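Telethonin (Homo sapiens, PDB 1YA5) acts as a muscle assembly factor that joins titin molecules in antiparallel orientation at the sarcomeric Z-disk, here represented by its N-terminal titin-binding part. Local coordinates at residues M1-E13 / W22-P34. The protein carries 4 engineered substitutions. Residues are numbered along the deposited sequence; the frame is centred on the assembly and turned at random.
Sequences MATSELSSEVSEE and WAEWKDLTLSTRP. Engineered in segment 1-13: Ser8 (natural residue Cys). With SO4 (sulfate ion), chain G.
Met1 lies by Thr32 and Pro34, though the placing of its tip is doubtful, before strand 4-13 begins its antiparallel pairing with strand 22-33. At Ser4 the first hydrogen-bonded pair forms with Leu30, whose N donates to Ser4 O at 2.9 Å. Glu5 bends at chi2 and brings its carboxylate to the Thr29 hydroxyl, which donates to OE1, although the exact place of that oxygen is uncertain. Leu6 meets a classic beta bulge: its O accepts from both Asp27 N (2.9 Å) and Leu28 N (3.1 Å), the first in the carbonyl plane, the second tilted from it. The Leu6 and Leu28 side chains run side by side, pointing the same way, CB to CB 3.9 Å. Ser8, an engineered replacement of cysteine, pairs with Trp25 through both backbone bonds. Its CB sits over the six-membered ring in a CH-pi contact, 3.9 Å from the centroid, and its O also lies above that face, toward the rim. Trp25 CG stands between backbone N and carbonyl carbon (chi1 70°), which folds the indole back across the neighbouring strand. Ser8 OG donates to the anti lone pair of Asp27 OD2 at 2.8 Å, and that oxygen is also bonded by the backbone of another protein chain. Glu9 and Glu24 run alongside each other, their carboxylates perhaps close enough to repel if both are charged, but their exact spacing is doubtful. Beyond them Val10 and Ala23 exchange backbone bonds. With Trp25 cut back to an alanine, Ser8 CB is likely to lose its cover and Val10 CG2 its nearest ring atom, CH2, 4.3 Å away. The hairpin is thus held chiefly by backbone bonds, and strands from two other protein chains extend its sheet at Glu9-Glu13 and Trp22-Glu24, consistent with telethonin's role in joining titin molecules.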
loop_
_atom_site.group_PDB
_atom_site.type_symbol
_atom_site.label_atom_id
_atom_site.label_comp_id
_atom_site.label_asym_id
_atom_site.label_seq_id
_atom_site.Cartn_x
_atom_site.Cartn_y
_atom_site.Cartn_z
ATOM N N MET C 1 -3.554 12.277 3.709
ATOM C CA MET C 1 -5.018 12.560 3.687
ATOM C C MET C 1 -5.724 11.525 4.558
ATOM O O MET C 1 -5.419 11.459 5.750
ATOM C CB MET C 1 -5.542 12.666 2.251
ATOM C CG MET C 1 -4.668 13.597 1.396
ATOM S SD MET C 1 -3.118 14.157 2.246
ATOM C CE MET C 1 -1.836 13.025 1.689
ATOM N N ALA C 2 -6.636 10.717 4.027
ATOM C CA ALA C 2 -7.307 9.760 4.923
ATOM C C ALA C 2 -6.798 8.326 4.795
ATOM O O ALA C 2 -7.398 7.522 4.087
ATOM C CB ALA C 2 -8.838 9.817 4.762
ATOM N N THR C 3 -5.700 8.003 5.474
ATOM C CA THR C 3 -5.322 6.605 5.690
ATOM C C THR C 3 -6.580 5.780 5.927
ATOM O O THR C 3 -7.497 6.238 6.589
ATOM C CB THR C 3 -4.422 6.463 6.922
ATOM O OG1 THR C 3 -4.320 7.734 7.563
ATOM C CG2 THR C 3 -3.010 6.053 6.536
ATOM N N SER C 4 -6.624 4.573 5.371
ATOM C CA SER C 4 -7.690 3.632 5.685
ATOM C C SER C 4 -7.053 2.473 6.387
ATOM O O SER C 4 -6.017 1.985 5.955
ATOM C CB SER C 4 -8.392 3.125 4.423
ATOM O OG SER C 4 -8.633 4.177 3.499
ATOM N N GLU C 5 -7.680 2.028 7.464
ATOM C CA GLU C 5 -7.166 0.922 8.251
ATOM C C GLU C 5 -8.147 -0.238 8.151
ATOM O O GLU C 5 -9.265 -0.150 8.630
ATOM C CB GLU C 5 -6.994 1.356 9.723
ATOM C CG GLU C 5 -5.559 1.296 10.258
ATOM C CD GLU C 5 -4.752 0.085 9.732
ATOM O OE1 GLU C 5 -3.645 0.299 9.183
ATOM O OE2 GLU C 5 -5.204 -1.087 9.874
ATOM N N LEU C 6 -7.722 -1.316 7.513
ATOM C CA LEU C 6 -8.572 -2.481 7.306
ATOM C C LEU C 6 -8.127 -3.633 8.194
ATOM O O LEU C 6 -6.945 -3.982 8.217
ATOM C CB LEU C 6 -8.465 -2.954 5.847
ATOM C CG LEU C 6 -9.438 -2.441 4.782
ATOM C CD1 LEU C 6 -9.583 -0.929 4.880
ATOM C CD2 LEU C 6 -8.956 -2.861 3.414
ATOM N N SER C 7 -9.073 -4.257 8.882
ATOM C CA SER C 7 -8.760 -5.377 9.756
ATOM C C SER C 7 -9.255 -6.757 9.340
ATOM O O SER C 7 -10.163 -6.901 8.537
ATOM C CB SER C 7 -9.222 -5.066 11.149
ATOM O OG SER C 7 -8.070 -4.733 11.897
ATOM N N SER C 8 -8.647 -7.785 9.893
ATOM C CA SER C 8 -9.169 -9.126 9.685
ATOM C C SER C 8 -9.348 -9.885 10.986
ATOM O O SER C 8 -8.517 -9.799 11.865
ATOM C CB SER C 8 -8.238 -9.893 8.793
ATOM O OG SER C 8 -8.088 -9.164 7.625
ATOM N N GLU C 9 -10.427 -10.645 11.097
ATOM C CA GLU C 9 -10.648 -11.481 12.263
ATOM C C GLU C 9 -10.790 -12.977 11.935
ATOM O O GLU C 9 -11.153 -13.362 10.838
ATOM C CB GLU C 9 -11.863 -10.985 13.017
ATOM C CG GLU C 9 -11.787 -9.502 13.385
ATOM C CD GLU C 9 -11.908 -8.564 12.194
ATOM O OE1 GLU C 9 -11.152 -7.569 12.130
ATOM O OE2 GLU C 9 -12.771 -8.801 11.327
ATOM N N VAL C 10 -10.469 -13.824 12.893
ATOM C CA VAL C 10 -10.889 -15.201 12.828
ATOM C C VAL C 10 -11.436 -15.547 14.182
ATOM O O VAL C 10 -10.955 -15.031 15.165
ATOM C CB VAL C 10 -9.741 -16.135 12.562
ATOM C CG1 VAL C 10 -10.113 -17.509 12.990
ATOM C CG2 VAL C 10 -9.400 -16.108 11.126
ATOM N N SER C 11 -12.439 -16.411 14.227
ATOM C CA SER C 11 -13.017 -16.831 15.487
ATOM C C SER C 11 -13.468 -18.245 15.333
ATOM O O SER C 11 -14.177 -18.559 14.396
ATOM C CB SER C 11 -14.222 -15.971 15.825
ATOM O OG SER C 11 -14.908 -16.526 16.931
ATOM N N GLU C 12 -13.079 -19.110 16.256
ATOM C CA GLU C 12 -13.253 -20.537 16.040
ATOM C C GLU C 12 -13.785 -21.167 17.299
ATOM O O GLU C 12 -13.286 -20.899 18.378
ATOM C CB GLU C 12 -11.918 -21.201 15.675
ATOM C CG GLU C 12 -11.226 -20.686 14.444
ATOM C CD GLU C 12 -10.226 -21.712 13.858
ATOM O OE1 GLU C 12 -9.744 -21.513 12.729
ATOM O OE2 GLU C 12 -9.919 -22.719 14.509
ATOM N N GLU C 13 -14.797 -22.015 17.169
ATOM C CA GLU C 13 -15.271 -22.788 18.324
ATOM C C GLU C 13 -15.258 -24.293 18.070
ATOM O O GLU C 13 -15.983 -24.831 17.238
ATOM C CB GLU C 13 -16.632 -22.286 18.854
ATOM C CG GLU C 13 -17.850 -22.642 17.991
ATOM C CD GLU C 13 -18.385 -24.042 18.283
ATOM O OE1 GLU C 13 -18.013 -24.577 19.353
ATOM O OE2 GLU C 13 -19.164 -24.622 17.468
ATOM N N TRP C 22 -9.622 -17.022 19.009
ATOM C CA TRP C 22 -9.936 -15.911 18.185
ATOM C C TRP C 22 -8.749 -15.001 17.949
ATOM O O TRP C 22 -7.724 -15.120 18.614
ATOM C CB TRP C 22 -11.153 -15.205 18.732
ATOM C CG TRP C 22 -11.145 -14.797 20.154
ATOM C CD1 TRP C 22 -11.084 -13.503 20.641
ATOM C CD2 TRP C 22 -11.344 -15.644 21.305
ATOM N NE1 TRP C 22 -11.195 -13.502 22.024
ATOM C CE2 TRP C 22 -11.358 -14.793 22.461
ATOM C CE3 TRP C 22 -11.513 -17.032 21.487
ATOM C CZ2 TRP C 22 -11.517 -15.305 23.771
ATOM C CZ3 TRP C 22 -11.664 -17.528 22.784
ATOM C CH2 TRP C 22 -11.664 -16.663 23.910
ATOM N N ALA C 23 -8.876 -14.112 16.975
ATOM C CA ALA C 23 -7.738 -13.336 16.465
ATOM C C ALA C 23 -8.293 -12.112 15.745
ATOM O O ALA C 23 -9.231 -12.216 14.944
ATOM C CB ALA C 23 -6.885 -14.194 15.501
ATOM N N GLU C 24 -7.753 -10.943 16.072
ATOM C CA GLU C 24 -8.036 -9.717 15.330
ATOM C C GLU C 24 -6.700 -9.063 14.965
ATOM O O GLU C 24 -5.830 -8.913 15.827
ATOM C CB GLU C 24 -8.898 -8.767 16.177
ATOM C CG GLU C 24 -10.012 -8.050 15.401
ATOM C CD GLU C 24 -10.323 -6.630 15.917
ATOM O OE1 GLU C 24 -10.269 -5.659 15.117
ATOM O OE2 GLU C 24 -10.619 -6.487 17.123
ATOM N N TRP C 25 -6.527 -8.682 13.695
ATOM C CA TRP C 25 -5.318 -7.950 13.345
ATOM C C TRP C 25 -5.424 -6.838 12.298
ATOM O O TRP C 25 -6.224 -6.866 11.361
ATOM C CB TRP C 25 -4.193 -8.903 12.987
ATOM C CG TRP C 25 -4.387 -9.634 11.707
ATOM C CD1 TRP C 25 -3.833 -9.334 10.501
ATOM C CD2 TRP C 25 -5.172 -10.812 11.509
ATOM N NE1 TRP C 25 -4.208 -10.263 9.558
ATOM C CE2 TRP C 25 -5.031 -11.184 10.149
ATOM C CE3 TRP C 25 -5.975 -11.599 12.353
ATOM C CZ2 TRP C 25 -5.654 -12.316 9.611
ATOM C CZ3 TRP C 25 -6.604 -12.718 11.813
ATOM C CH2 TRP C 25 -6.437 -13.067 10.455
ATOM N N LYS C 26 -4.562 -5.829 12.473
ATOM C CA LYS C 26 -4.381 -4.754 11.514
ATOM C C LYS C 26 -3.826 -5.386 10.267
ATOM O O LYS C 26 -2.672 -5.788 10.257
ATOM C CB LYS C 26 -3.395 -3.734 12.060
ATOM C CG LYS C 26 -3.931 -2.951 13.237
ATOM C CD LYS C 26 -2.866 -2.009 13.802
ATOM C CE LYS C 26 -3.485 -0.762 14.440
ATOM N NZ LYS C 26 -3.912 -1.030 15.834
ATOM N N ASP C 27 -4.636 -5.508 9.222
ATOM C CA ASP C 27 -4.238 -6.323 8.064
ATOM C C ASP C 27 -3.631 -5.478 6.964
ATOM O O ASP C 27 -2.492 -5.706 6.547
ATOM C CB ASP C 27 -5.442 -7.093 7.523
ATOM C CG ASP C 27 -5.146 -7.836 6.225
ATOM O OD1 ASP C 27 -4.184 -7.472 5.509
ATOM O OD2 ASP C 27 -5.882 -8.783 5.902
ATOM N N LEU C 28 -4.408 -4.517 6.497
ATOM C CA LEU C 28 -4.017 -3.659 5.396
ATOM C C LEU C 28 -4.078 -2.246 5.890
ATOM O O LEU C 28 -5.009 -1.870 6.603
ATOM C CB LEU C 28 -5.000 -3.808 4.244
ATOM C CG LEU C 28 -4.561 -3.512 2.812
ATOM C CD1 LEU C 28 -3.096 -3.774 2.681
ATOM C CD2 LEU C 28 -5.305 -4.408 1.848
ATOM N N THR C 29 -3.087 -1.457 5.510
ATOM C CA THR C 29 -3.103 -0.045 5.811
ATOM C C THR C 29 -2.855 0.751 4.524
ATOM O O THR C 29 -1.934 0.447 3.792
ATOM C CB THR C 29 -2.031 0.263 6.818
ATOM O OG1 THR C 29 -2.244 1.580 7.347
ATOM C CG2 THR C 29 -0.687 0.221 6.126
ATOM N N LEU C 30 -3.696 1.755 4.260
ATOM C CA LEU C 30 -3.617 2.564 3.037
ATOM C C LEU C 30 -3.455 4.018 3.374
ATOM O O LEU C 30 -4.285 4.591 4.085
ATOM C CB LEU C 30 -4.902 2.429 2.227
ATOM C CG LEU C 30 -4.811 2.878 0.765
ATOM C CD1 LEU C 30 -4.193 1.760 -0.143
ATOM C CD2 LEU C 30 -6.185 3.275 0.265
ATOM N N SER C 31 -2.408 4.644 2.861
ATOM C CA SER C 31 -2.279 6.077 3.087
ATOM C C SER C 31 -2.072 6.901 1.835
ATOM O O SER C 31 -1.694 6.379 0.769
ATOM C CB SER C 31 -1.207 6.417 4.130
ATOM O OG SER C 31 -0.203 5.426 4.186
ATOM N N THR C 32 -2.324 8.202 2.006
ATOM C CA THR C 32 -2.123 9.215 0.988
ATOM C C THR C 32 -0.833 9.966 1.255
ATOM O O THR C 32 -0.596 10.399 2.383
ATOM C CB THR C 32 -3.279 10.203 1.041
ATOM O OG1 THR C 32 -4.499 9.489 0.819
ATOM C CG2 THR C 32 -3.175 11.261 -0.048
ATOM N N ARG C 33 0.001 10.118 0.226
ATOM C CA ARG C 33 1.156 11.002 0.327
ATOM C C ARG C 33 0.901 12.302 -0.415
ATOM O O ARG C 33 0.387 12.296 -1.533
ATOM C CB ARG C 33 2.412 10.337 -0.225
ATOM C CG ARG C 33 2.592 8.895 0.192
ATOM C CD ARG C 33 3.051 8.791 1.624
ATOM N NE ARG C 33 4.136 9.723 1.910
ATOM C CZ ARG C 33 4.303 10.327 3.079
ATOM N NH1 ARG C 33 3.449 10.098 4.065
ATOM N NH2 ARG C 33 5.314 11.162 3.262
ATOM N N PRO C 34 1.269 13.430 0.202
ATOM C CA PRO C 34 1.056 14.745 -0.411
ATOM C C PRO C 34 1.592 14.798 -1.835
ATOM O O PRO C 34 2.415 13.970 -2.233
ATOM C CB PRO C 34 1.877 15.684 0.477
ATOM C CG PRO C 34 2.770 14.760 1.311
ATOM C CD PRO C 34 1.944 13.535 1.503
HETATM S S SO4 G . 6.722 10.324 6.920
HETATM O O1 SO4 G . 7.420 10.678 8.159
HETATM O O2 SO4 G . 7.292 9.092 6.365
HETATM O O3 SO4 G . 5.300 10.099 7.197
HETATM O O4 SO4 G . 6.845 11.420 5.955
#